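ORF59 (Human herpesvirus 8, PDB 3HSL) increases the processivity of the viral DNA polymerase in lytic replication as its accessory subunit, probably acting as a sliding clamp that keeps the enzyme on its template. Local coordinates at residues F10-R15 and G82-S87; T37-V42 and V150-I155; G178-K183 and V214-D219; T197-E202 and I206-L211. All coordinates share one frame; numbering follows the deposited sequence.

Contact 1 of 4, residues F10-R15 and G82-S87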
loop_
_atom_site.group_PDB
_atom_site.type_symbol
_atom_site.label_atom_id
_atom_site.label_comp_id
_atom_site.label_asym_id
_atom_site.label_seq_id
_atom_site.Cartn_x
_atom_site.Cartn_y
_atom_site.Cartn_z
ATOM N N PHE A 10 13.227 28.143 7.700
ATOM C CA PHE A 10 12.493 27.115 8.457
ATOM C C PHE A 10 11.551 27.813 9.461
ATOM O O PHE A 10 11.830 27.825 10.663
ATOM C CB PHE A 10 13.559 26.330 9.238
ATOM C CG PHE A 10 13.079 25.048 9.879
ATOM C CD1 PHE A 10 13.480 23.819 9.352
ATOM C CD2 PHE A 10 12.235 25.067 10.999
ATOM C CE1 PHE A 10 13.051 22.623 9.928
ATOM C CE2 PHE A 10 11.795 23.885 11.587
ATOM C CZ PHE A 10 12.201 22.654 11.055
ATOM N N HIS A 11 10.444 28.390 8.998
ATOM C CA HIS A 11 9.575 29.120 9.937
ATOM C C HIS A 11 8.904 28.391 11.135
ATOM O O HIS A 11 8.747 29.002 12.200
ATOM C CB HIS A 11 8.632 30.148 9.253
ATOM C CG HIS A 11 7.699 29.558 8.242
ATOM N ND1 HIS A 11 6.542 28.892 8.590
ATOM C CD2 HIS A 11 7.747 29.540 6.888
ATOM C CE1 HIS A 11 5.921 28.484 7.498
ATOM N NE2 HIS A 11 6.631 28.865 6.451
ATOM N N TYR A 12 8.517 27.123 10.983
ATOM C CA TYR A 12 7.833 26.421 12.089
ATOM C C TYR A 12 7.879 24.904 12.007
ATOM O O TYR A 12 7.530 24.317 10.991
ATOM C CB TYR A 12 6.368 26.882 12.169
ATOM C CG TYR A 12 5.549 26.347 13.330
ATOM C CD1 TYR A 12 5.604 26.956 14.575
ATOM C CD2 TYR A 12 4.719 25.239 13.183
ATOM C CE1 TYR A 12 4.858 26.480 15.649
ATOM C CE2 TYR A 12 3.968 24.751 14.252
ATOM C CZ TYR A 12 4.044 25.380 15.485
ATOM O OH TYR A 12 3.313 24.924 16.562
ATOM N N GLY A 13 8.310 24.282 13.097
ATOM C CA GLY A 13 8.419 22.837 13.182
ATOM C C GLY A 13 7.799 22.301 14.450
ATOM O O GLY A 13 7.625 23.026 15.422
ATOM N N VAL A 14 7.464 21.019 14.441
ATOM C CA VAL A 14 6.847 20.391 15.587
ATOM C C VAL A 14 7.311 18.934 15.722
ATOM O O VAL A 14 7.510 18.243 14.715
ATOM C CB VAL A 14 5.300 20.469 15.452
ATOM C CG1 VAL A 14 4.799 19.609 14.279
ATOM C CG2 VAL A 14 4.623 20.047 16.719
ATOM N N ARG A 15 7.487 18.486 16.961
ATOM C CA ARG A 15 7.866 17.118 17.259
ATOM C C ARG A 15 6.557 16.393 17.549
ATOM O O ARG A 15 5.718 16.890 18.314
ATOM C CB ARG A 15 8.789 17.036 18.471
ATOM C CG ARG A 15 9.003 15.600 18.980
ATOM C CD ARG A 15 9.719 15.571 20.336
ATOM N NE ARG A 15 9.644 14.260 21.004
ATOM C CZ ARG A 15 8.628 13.856 21.782
ATOM N NH1 ARG A 15 7.577 14.644 22.008
ATOM N NH2 ARG A 15 8.661 12.650 22.341
ATOM N N GLY A 82 0.305 33.585 18.759
ATOM C CA GLY A 82 -0.986 33.560 18.075
ATOM C C GLY A 82 -1.236 32.163 17.557
ATOM O O GLY A 82 -0.625 31.204 18.039
ATOM N N ASP A 83 -2.128 32.037 16.577
ATOM C CA ASP A 83 -2.433 30.720 16.019
ATOM C C ASP A 83 -1.604 30.226 14.827
ATOM O O ASP A 83 -0.717 30.922 14.321
ATOM C CB ASP A 83 -3.941 30.495 15.843
ATOM C CG ASP A 83 -4.650 30.264 17.168
ATOM O OD1 ASP A 83 -4.104 30.684 18.213
ATOM O OD2 ASP A 83 -5.756 29.661 17.165
ATOM N N VAL A 84 -1.932 29.007 14.412
ATOM C CA VAL A 84 -1.288 28.261 13.333
ATOM C C VAL A 84 -2.301 27.478 12.489
ATOM O O VAL A 84 -3.327 27.010 13.010
ATOM C CB VAL A 84 -0.235 27.294 13.958
ATOM C CG1 VAL A 84 -0.079 25.989 13.190
ATOM C CG2 VAL A 84 1.076 28.008 14.208
ATOM N N SER A 85 -2.019 27.338 11.192
ATOM C CA SER A 85 -2.915 26.593 10.304
ATOM C C SER A 85 -2.230 26.091 9.028
ATOM O O SER A 85 -2.095 26.829 8.053
ATOM C CB SER A 85 -4.144 27.441 9.953
ATOM O OG SER A 85 -5.083 26.683 9.213
ATOM N N PHE A 86 -1.800 24.836 9.039
ATOM C CA PHE A 86 -1.140 24.234 7.878
ATOM C C PHE A 86 -1.971 23.060 7.408
ATOM O O PHE A 86 -2.233 22.135 8.166
ATOM C CB PHE A 86 0.290 23.832 8.211
ATOM C CG PHE A 86 1.141 24.980 8.637
ATOM C CD1 PHE A 86 1.641 25.881 7.686
ATOM C CD2 PHE A 86 1.453 25.173 9.977
ATOM C CE1 PHE A 86 2.444 26.970 8.062
ATOM C CE2 PHE A 86 2.258 26.262 10.368
ATOM C CZ PHE A 86 2.752 27.159 9.404
ATOM N N SER A 87 -2.384 23.105 6.145
ATOM C CA SER A 87 -3.270 22.088 5.573
ATOM C C SER A 87 -2.776 21.473 4.243
ATOM O O SER A 87 -2.775 22.141 3.205
ATOM C CB SER A 87 -4.635 22.742 5.415
ATOM O OG SER A 87 -5.588 21.841 4.935
#
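Tyr-12 and Val-84 mark the nearest approach of the two backbones, yet their CA atoms are 9.4 Å apart. That separation, together with the lack of any hydrogen bond between the segments, shows that strands 12-16 and 83-89 are not paired edge to edge and meet through side chains alone. Tyr-12, Val-84 and Phe-86 all direct their CB atoms at the opposing segment. The Tyr-12 side chain leaves its strand with CG opposite the backbone N (chi1 -175°), which carries the ring into the interface. One face of it receives Val-84 CG2 in a CH-pi contact, the methyl carbon lying 4.3 Å from the Tyr-12 ring centroid and only 15° off the normal. Farther down the same ring, Tyr-12 CD2 approaches Phe-86 CE2 at 3.9 Å. His-11, in the loop just before the strand, adds its CE1 at 3.8 Å from Phe-86 CE1. The phenylalanine carbon meets the imidazole at its edge; the His-11 and Phe-86 rings touch rim to rim, centroids 6.0 Å apart, neither lying over the other's face. Phe-86 stacks instead on Phe-115, and the Tyr-12 hydroxyl is bound to the carbonyl O of Ala-46. These aromatic and aliphatic groups form a buried layer between strands of two different sheets, consistent with the DNA-clamp fold of this family.

Contact 2 of 4, residues T37-V42 and V150-I155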
loop_
_atom_site.group_PDB
_atom_site.type_symbol
_atom_site.label_atom_id
_atom_site.label_comp_id
_atom_site.label_asym_id
_atom_site.label_seq_id
_atom_site.Cartn_x
_atom_site.Cartn_y
_atom_site.Cartn_z
ATOM N N THR A 37 -6.835 9.411 1.095
ATOM C CA THR A 37 -6.967 10.548 0.184
ATOM C C THR A 37 -7.300 11.846 0.899
ATOM O O THR A 37 -7.683 12.838 0.266
ATOM C CB THR A 37 -8.166 10.282 -0.715
ATOM O OG1 THR A 37 -7.822 9.235 -1.618
ATOM C CG2 THR A 37 -8.544 11.533 -1.530
ATOM N N GLY A 38 -7.159 11.842 2.218
ATOM C CA GLY A 38 -7.497 13.004 2.992
ATOM C C GLY A 38 -6.493 14.114 3.049
ATOM O O GLY A 38 -5.520 14.160 2.275
ATOM N N VAL A 39 -6.752 15.014 3.997
ATOM C CA VAL A 39 -5.933 16.181 4.243
ATOM C C VAL A 39 -5.460 16.143 5.675
ATOM O O VAL A 39 -6.248 15.865 6.566
ATOM C CB VAL A 39 -6.773 17.454 4.039
ATOM C CG1 VAL A 39 -6.011 18.690 4.451
ATOM C CG2 VAL A 39 -7.220 17.566 2.580
ATOM N N VAL A 40 -4.175 16.415 5.899
ATOM C CA VAL A 40 -3.627 16.452 7.245
ATOM C C VAL A 40 -3.487 17.922 7.620
ATOM O O VAL A 40 -3.102 18.752 6.771
ATOM C CB VAL A 40 -2.236 15.786 7.356
ATOM C CG1 VAL A 40 -1.735 15.842 8.812
ATOM C CG2 VAL A 40 -2.277 14.349 6.898
ATOM N N GLN A 41 -3.794 18.246 8.879
ATOM C CA GLN A 41 -3.703 19.613 9.352
ATOM C C GLN A 41 -3.023 19.753 10.695
ATOM O O GLN A 41 -3.146 18.873 11.577
ATOM C CB GLN A 41 -5.102 20.204 9.527
ATOM C CG GLN A 41 -5.935 20.275 8.275
ATOM C CD GLN A 41 -7.342 20.764 8.534
ATOM O OE1 GLN A 41 -7.951 20.452 9.564
ATOM N NE2 GLN A 41 -7.871 21.534 7.588
ATOM N N VAL A 42 -2.312 20.880 10.827
ATOM C CA VAL A 42 -1.631 21.276 12.046
ATOM C C VAL A 42 -2.173 22.668 12.312
ATOM O O VAL A 42 -1.882 23.605 11.568
ATOM C CB VAL A 42 -0.112 21.247 11.919
ATOM C CG1 VAL A 42 0.530 21.890 13.148
ATOM C CG2 VAL A 42 0.368 19.800 11.748
ATOM N N VAL A 150 2.237 22.565 0.912
ATOM C CA VAL A 150 1.074 22.848 1.762
ATOM C C VAL A 150 0.110 23.529 0.771
ATOM O O VAL A 150 0.263 24.707 0.475
ATOM C CB VAL A 150 1.424 23.809 2.915
ATOM C CG1 VAL A 150 0.169 24.200 3.701
ATOM C CG2 VAL A 150 2.476 23.195 3.832
ATOM N N ASP A 151 -0.877 22.793 0.263
ATOM C CA ASP A 151 -1.784 23.331 -0.757
ATOM C C ASP A 151 -3.290 23.195 -0.515
ATOM O O ASP A 151 -4.069 23.454 -1.427
ATOM C CB ASP A 151 -1.482 22.627 -2.082
ATOM C CG ASP A 151 -1.819 21.118 -2.037
ATOM O OD1 ASP A 151 -1.804 20.491 -0.941
ATOM O OD2 ASP A 151 -2.101 20.550 -3.114
ATOM N N GLN A 152 -3.696 22.792 0.687
ATOM C CA GLN A 152 -5.115 22.638 1.003
ATOM C C GLN A 152 -5.597 23.733 1.951
ATOM O O GLN A 152 -6.338 23.453 2.891
ATOM C CB GLN A 152 -5.394 21.252 1.618
ATOM C CG GLN A 152 -4.939 20.061 0.767
ATOM C CD GLN A 152 -5.575 20.030 -0.609
ATOM O OE1 GLN A 152 -4.869 20.085 -1.611
ATOM N NE2 GLN A 152 -6.900 19.955 -0.668
ATOM N N LYS A 153 -5.178 24.975 1.703
ATOM C CA LYS A 153 -5.566 26.105 2.559
ATOM C C LYS A 153 -7.067 26.338 2.631
ATOM O O LYS A 153 -7.533 26.958 3.575
ATOM C CB LYS A 153 -4.861 27.410 2.166
ATOM C CG LYS A 153 -5.151 27.903 0.759
ATOM C CD LYS A 153 -4.515 29.257 0.491
ATOM C CE LYS A 153 -4.713 29.628 -0.947
ATOM N NZ LYS A 153 -4.205 30.976 -1.288
ATOM N N GLY A 154 -7.810 25.843 1.640
ATOM C CA GLY A 154 -9.262 25.997 1.581
ATOM C C GLY A 154 -10.034 25.207 2.628
ATOM O O GLY A 154 -11.122 25.617 3.038
ATOM N N ILE A 155 -9.470 24.077 3.056
ATOM C CA ILE A 155 -10.087 23.197 4.053
ATOM C C ILE A 155 -9.728 23.724 5.427
ATOM O O ILE A 155 -8.570 23.640 5.847
ATOM C CB ILE A 155 -9.520 21.760 3.983
ATOM C CG1 ILE A 155 -9.375 21.255 2.536
ATOM C CG2 ILE A 155 -10.307 20.817 4.889
ATOM C CD1 ILE A 155 -10.651 21.131 1.790
#
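Val-39 and Gln-152 bring strand 39-43 of this DNA-clamp-family protein against a type I beta turn that runs from Gln-152 to Ile-155. Their CA atoms, 7.3 Å apart, are the nearest pair of the two backbones, and the turn itself is closed by a bond from Ile-155 N to Gln-152 O. From the Val-39 CA the CB points at the turn, and the side chain then forks. With CG1 placed opposite the backbone N (chi1 173°), both methyls can straddle the same glutamine. CG1 of Val-39 rests near Gln-152 CB at 3.9 Å, while Val-39 CG2 reaches Gln-152 CG at 3.8 Å. The CB and CG of Gln-152 thus give the closest approaches to the valine. The CG2 methyl of Val-39 also extends to Ile-155 CG1, 4.3 Å away, so this one branch spans the first and last residues of the turn.

Two residues along the strand, Gln-41 approaches the far end of the turn with an extended chain. Its amide nitrogen lies close to the Ile-155 carbonyl, but the angle is too poor for a hydrogen bond. The turn is tied to the neighbouring strand 83-89 in other ways: the Gln-152 carbonyl O accepts a hydrogen bond from Ser-87 OG, and Asp-151 forms a salt bridge with Arg-89. The Gln-41 amide has an apolar neighbour too, since its NE2 sits 3.7 Å from the Ile-155 methyl CG2.

Contact 3 of 4, residues G178-K183 and V214-D219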
loop_
_atom_site.group_PDB
_atom_site.type_symbol
_atom_site.label_atom_id
_atom_site.label_comp_id
_atom_site.label_asym_id
_atom_site.label_seq_id
_atom_site.Cartn_x
_atom_site.Cartn_y
_atom_site.Cartn_z
ATOM N N GLY A 178 -28.595 0.497 17.221
ATOM C CA GLY A 178 -27.616 1.011 16.270
ATOM C C GLY A 178 -27.210 0.033 15.183
ATOM O O GLY A 178 -27.055 0.427 14.037
ATOM N N ALA A 179 -27.037 -1.239 15.537
ATOM C CA ALA A 179 -26.640 -2.267 14.565
ATOM C C ALA A 179 -27.799 -2.618 13.654
ATOM O O ALA A 179 -27.631 -2.867 12.459
ATOM C CB ALA A 179 -26.130 -3.528 15.269
ATOM N N PHE A 180 -28.984 -2.631 14.240
ATOM C CA PHE A 180 -30.188 -2.963 13.522
ATOM C C PHE A 180 -30.439 -1.829 12.506
ATOM O O PHE A 180 -30.864 -2.082 11.378
ATOM C CB PHE A 180 -31.318 -3.121 14.531
ATOM C CG PHE A 180 -32.413 -4.032 14.086
ATOM C CD1 PHE A 180 -32.343 -5.402 14.386
ATOM C CD2 PHE A 180 -33.516 -3.548 13.375
ATOM C CE1 PHE A 180 -33.356 -6.285 13.984
ATOM C CE2 PHE A 180 -34.543 -4.418 12.963
ATOM C CZ PHE A 180 -34.461 -5.790 13.268
ATOM N N LEU A 181 -30.171 -0.588 12.910
ATOM C CA LEU A 181 -30.344 0.572 12.034
ATOM C C LEU A 181 -29.398 0.523 10.833
ATOM O O LEU A 181 -29.756 0.907 9.716
ATOM C CB LEU A 181 -30.067 1.868 12.803
ATOM C CG LEU A 181 -30.047 3.166 11.968
ATOM C CD1 LEU A 181 -31.391 3.416 11.277
ATOM C CD2 LEU A 181 -29.616 4.388 12.785
ATOM N N LEU A 182 -28.184 0.047 11.079
ATOM C CA LEU A 182 -27.179 -0.036 10.046
ATOM C C LEU A 182 -27.545 -1.193 9.092
ATOM O O LEU A 182 -27.488 -1.032 7.873
ATOM C CB LEU A 182 -25.815 -0.257 10.685
ATOM C CG LEU A 182 -24.545 0.169 9.952
ATOM C CD1 LEU A 182 -23.363 -0.440 10.681
ATOM C CD2 LEU A 182 -24.503 -0.262 8.523
ATOM N N LYS A 183 -27.924 -2.347 9.641
ATOM C CA LYS A 183 -28.281 -3.503 8.806
ATOM C C LYS A 183 -29.356 -3.107 7.820
ATOM O O LYS A 183 -29.286 -3.452 6.637
ATOM C CB LYS A 183 -28.756 -4.695 9.648
ATOM N N VAL A 214 -39.624 3.213 1.790
ATOM C CA VAL A 214 -39.602 2.442 3.043
ATOM C C VAL A 214 -39.051 3.267 4.195
ATOM O O VAL A 214 -38.223 4.147 3.987
ATOM C CB VAL A 214 -38.776 1.128 2.921
ATOM C CG1 VAL A 214 -39.514 0.088 2.083
ATOM C CG2 VAL A 214 -37.355 1.398 2.390
ATOM N N SER A 215 -39.505 2.989 5.410
ATOM C CA SER A 215 -39.047 3.758 6.555
ATOM C C SER A 215 -38.657 2.923 7.746
ATOM O O SER A 215 -39.101 1.776 7.887
ATOM C CB SER A 215 -40.188 4.644 7.048
ATOM O OG SER A 215 -40.696 5.461 6.017
ATOM N N LYS A 216 -37.823 3.490 8.611
ATOM C CA LYS A 216 -37.502 2.788 9.831
ATOM C C LYS A 216 -37.817 3.757 10.960
ATOM O O LYS A 216 -37.354 4.898 10.964
ATOM C CB LYS A 216 -36.069 2.288 9.917
ATOM C CG LYS A 216 -35.950 1.257 11.030
ATOM C CD LYS A 216 -34.564 0.691 11.190
ATOM C CE LYS A 216 -34.580 -0.624 12.009
ATOM N NZ LYS A 216 -35.176 -0.563 13.385
ATOM N N ILE A 217 -38.610 3.281 11.908
ATOM C CA ILE A 217 -39.028 4.055 13.062
ATOM C C ILE A 217 -38.276 3.624 14.329
ATOM O O ILE A 217 -38.198 2.439 14.638
ATOM C CB ILE A 217 -40.539 3.811 13.359
ATOM C CG1 ILE A 217 -41.419 3.951 12.105
ATOM C CG2 ILE A 217 -41.029 4.691 14.502
ATOM C CD1 ILE A 217 -41.478 5.347 11.519
ATOM N N ILE A 218 -37.727 4.585 15.061
ATOM C CA ILE A 218 -37.038 4.298 16.312
ATOM C C ILE A 218 -37.501 5.278 17.388
ATOM O O ILE A 218 -37.481 6.492 17.177
ATOM C CB ILE A 218 -35.513 4.428 16.177
ATOM C CG1 ILE A 218 -34.971 3.457 15.120
ATOM C CG2 ILE A 218 -34.848 4.198 17.535
ATOM C CD1 ILE A 218 -33.494 3.593 14.855
ATOM N N ASP A 219 -37.921 4.768 18.538
ATOM C CA ASP A 219 -38.323 5.672 19.608
ATOM C C ASP A 219 -37.199 5.776 20.639
ATOM O O ASP A 219 -36.353 4.888 20.731
ATOM C CB ASP A 219 -39.678 5.304 20.233
ATOM C CG ASP A 219 -39.703 3.915 20.834
ATOM O OD1 ASP A 219 -38.771 3.126 20.592
ATOM O OD2 ASP A 219 -40.678 3.614 21.560
#
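Leu-181 and Lys-216, with CA atoms 7.8 Å apart, define the approach of helix 178-183 to strand 214-219, whose axes run antiparallel at 173° and come within 10.4 Å. This is alpha-on-beta packing, a helix laid along the face of a sheet, consistent with the helix-on-sheet layering of the DNA-clamp family. No hydrogen bond joins the two elements, and side chains fill the gap. Lys-216 spans most of it with an extended chain: its CD lies 4.2 Å from Leu-181 CD1, and farther out its CE reaches Phe-180 CD2 at 3.4 Å. The latter approach is in the plane of the ring, at its edge, and the two side chains cross nearly at right angles. A bend in the last torsion (chi4 -57°) keeps the ammonium nitrogen beside that same rim; with the lysine at the edge, the geometry does not amount to a cation-pi interaction. Trp-184 of the same helix also touches Lys-216. Leu-181 is buried and packs on Leu-173 and Phe-209. There Leu-181 and Ile-218 cross at about a right angle, with their methyls Leu-181 CD1 and Ile-218 CD1 4.2 Å apart.

Contact 4 of 4, residues T197-E202 and I206-L211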
loop_
_atom_site.group_PDB
_atom_site.type_symbol
_atom_site.label_atom_id
_atom_site.label_comp_id
_atom_site.label_asym_id
_atom_site.label_seq_id
_atom_site.Cartn_x
_atom_site.Cartn_y
_atom_site.Cartn_z
ATOM N N THR A 197 -33.991 10.736 4.204
ATOM C CA THR A 197 -34.421 11.841 5.021
ATOM C C THR A 197 -34.444 11.242 6.436
ATOM O O THR A 197 -34.947 10.149 6.631
ATOM C CB THR A 197 -35.767 12.427 4.595
ATOM O OG1 THR A 197 -36.821 11.593 5.064
ATOM C CG2 THR A 197 -35.855 12.587 3.080
ATOM N N VAL A 198 -33.890 11.967 7.407
ATOM C CA VAL A 198 -33.812 11.563 8.805
ATOM C C VAL A 198 -34.601 12.632 9.537
ATOM O O VAL A 198 -34.310 13.805 9.395
ATOM C CB VAL A 198 -32.363 11.643 9.301
ATOM C CG1 VAL A 198 -32.205 10.995 10.675
ATOM C CG2 VAL A 198 -31.409 10.945 8.317
ATOM N N SER A 199 -35.600 12.272 10.319
ATOM C CA SER A 199 -36.348 13.312 11.010
ATOM C C SER A 199 -36.519 12.975 12.471
ATOM O O SER A 199 -36.353 11.822 12.869
ATOM C CB SER A 199 -37.704 13.578 10.354
ATOM O OG SER A 199 -38.515 12.436 10.408
ATOM N N VAL A 200 -36.848 13.981 13.268
ATOM C CA VAL A 200 -37.013 13.783 14.681
ATOM C C VAL A 200 -38.254 14.523 15.082
ATOM O O VAL A 200 -38.433 15.698 14.742
ATOM C CB VAL A 200 -35.803 14.345 15.486
ATOM C CG1 VAL A 200 -35.940 14.042 16.959
ATOM C CG2 VAL A 200 -34.510 13.745 15.007
ATOM N N SER A 201 -39.108 13.818 15.807
ATOM C CA SER A 201 -40.354 14.340 16.303
ATOM C C SER A 201 -40.222 14.660 17.773
ATOM O O SER A 201 -39.797 13.806 18.551
ATOM C CB SER A 201 -41.414 13.267 16.170
ATOM O OG SER A 201 -42.549 13.648 16.908
ATOM N N GLU A 202 -40.573 15.873 18.174
ATOM C CA GLU A 202 -40.494 16.193 19.582
ATOM C C GLU A 202 -41.749 15.637 20.288
ATOM O O GLU A 202 -41.657 15.152 21.419
ATOM C CB GLU A 202 -40.345 17.693 19.817
ATOM C CG GLU A 202 -40.286 18.037 21.301
ATOM C CD GLU A 202 -40.452 19.518 21.596
ATOM O OE1 GLU A 202 -40.866 19.821 22.735
ATOM O OE2 GLU A 202 -40.183 20.378 20.717
ATOM N N ILE A 206 -39.591 10.159 18.641
ATOM C CA ILE A 206 -39.247 9.283 17.523
ATOM C C ILE A 206 -38.442 9.887 16.377
ATOM O O ILE A 206 -38.679 11.022 15.958
ATOM C CB ILE A 206 -40.550 8.715 16.894
ATOM C CG1 ILE A 206 -41.347 7.911 17.916
ATOM C CG2 ILE A 206 -40.251 7.840 15.699
ATOM C CD1 ILE A 206 -42.609 7.356 17.353
ATOM N N VAL A 207 -37.491 9.097 15.883
ATOM C CA VAL A 207 -36.629 9.452 14.770
ATOM C C VAL A 207 -36.913 8.469 13.669
ATOM O O VAL A 207 -36.893 7.258 13.910
ATOM C CB VAL A 207 -35.186 9.254 15.141
ATOM C CG1 VAL A 207 -34.274 9.465 13.916
ATOM C CG2 VAL A 207 -34.840 10.200 16.274
ATOM N N THR A 208 -37.178 8.953 12.459
ATOM C CA THR A 208 -37.470 7.997 11.404
ATOM C C THR A 208 -36.523 8.158 10.209
ATOM O O THR A 208 -36.186 9.270 9.810
ATOM C CB THR A 208 -38.965 8.043 10.963
ATOM O OG1 THR A 208 -39.150 8.806 9.776
ATOM C CG2 THR A 208 -39.859 8.538 12.075
ATOM N N PHE A 209 -36.101 7.027 9.654
ATOM C CA PHE A 209 -35.207 7.006 8.496
ATOM C C PHE A 209 -36.096 6.647 7.322
ATOM O O PHE A 209 -36.723 5.597 7.310
ATOM C CB PHE A 209 -34.041 6.041 8.727
ATOM C CG PHE A 209 -33.123 6.465 9.860
ATOM C CD1 PHE A 209 -31.921 7.138 9.594
ATOM C CD2 PHE A 209 -33.454 6.201 11.191
ATOM C CE1 PHE A 209 -31.055 7.542 10.638
ATOM C CE2 PHE A 209 -32.602 6.596 12.248
ATOM C CZ PHE A 209 -31.397 7.270 11.969
ATOM N N SER A 210 -36.144 7.538 6.342
ATOM C CA SER A 210 -37.000 7.374 5.174
ATOM C C SER A 210 -36.235 7.426 3.876
ATOM O O SER A 210 -35.482 8.374 3.596
ATOM C CB SER A 210 -38.104 8.441 5.169
ATOM O OG SER A 210 -38.893 8.328 4.000
ATOM N N LEU A 211 -36.441 6.394 3.074
ATOM C CA LEU A 211 -35.710 6.295 1.839
ATOM C C LEU A 211 -36.530 5.546 0.788
ATOM O O LEU A 211 -37.213 4.565 1.098
ATOM C CB LEU A 211 -34.425 5.546 2.184
ATOM C CG LEU A 211 -33.170 5.530 1.339
ATOM C CD1 LEU A 211 -32.225 4.638 2.095
ATOM C CD2 LEU A 211 -33.409 4.981 -0.037
#
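Val-198 and Phe-209 form the apolar centre where strands 197-201 and 206-211 pair as a beta hairpin. They make a non-hydrogen-bonded antiparallel pair, CA atoms 4.8 Å apart, and their side chains lie alongside each other on the buried face. Phe-209 has CG opposite its own carbonyl carbon (chi1 -65°), and its ring lies beside the valine, with Phe-209 CE1 3.6 Å from Val-198 CG1. The next non-hydrogen-bonded pair, Val-200 with Val-207, repeats the pattern: Val-200 CG2 and Val-207 CG2 are 3.8 Å apart. A diagonal contact between Val-198 CG1 and Val-207 CG1 at 4.1 Å joins the two pairs into one apolar patch, against which Trp-276 and Leu-274 of strand 270-276 pack.

Between and beyond these pairs the backbone supplies the bonds. Thr-197 and Ser-210 exchange two, with Thr-197 N to Ser-210 O and Ser-210 N to Thr-197 O both 2.9 Å long and straight, at 164° about the hydrogen. Ser-199 and Thr-208 exchange another two; of these, Thr-208 N reaches Ser-199 O at 3.0 Å from a position tilted out of the carbonyl plane.

The hydrogen-bonded pairs turn their side chains to the opposite face, which is partly exposed and mostly hydroxyl-bearing (Thr-197, Ser-199, Thr-208, Ser-210); Ile-206, packed on Ile-217, is its apolar exception. Thr-197 OG1 lies 3.4 Å from Ser-210 CB, a packing contact. The chemistry thus implies an amphipathic hairpin, joined by main-chain bonds, with its valine and phenylalanine face buried and its other face largely polar.

Overall arrangement
The four contacts fall into two groups on opposite sides of the chain's centre. Contacts 1 and 2 have centres about 13 Å apart and lie on the neighbouring strands 83-89 (contact 1) and 39-43 (contact 2), joined by a probable backbone hydrogen bond from Phe-86 N to Val-42 O (2.8 Å); the chain visits the two contacts in turn. Contacts 3 and 4, centres about 10 Å apart, meet at neighbouring strands 214-222 and 206-211, where Lys-216 N and Phe-209 O make a probable backbone hydrogen bond of 2.7 Å, and contact 4 falls between the two segments of contact 3 in sequence. Between the groups, contacts 2 and 3 stay about 21 Å apart at their nearest atoms, and the centres of contacts 1 and 3 are about 44 Å apart.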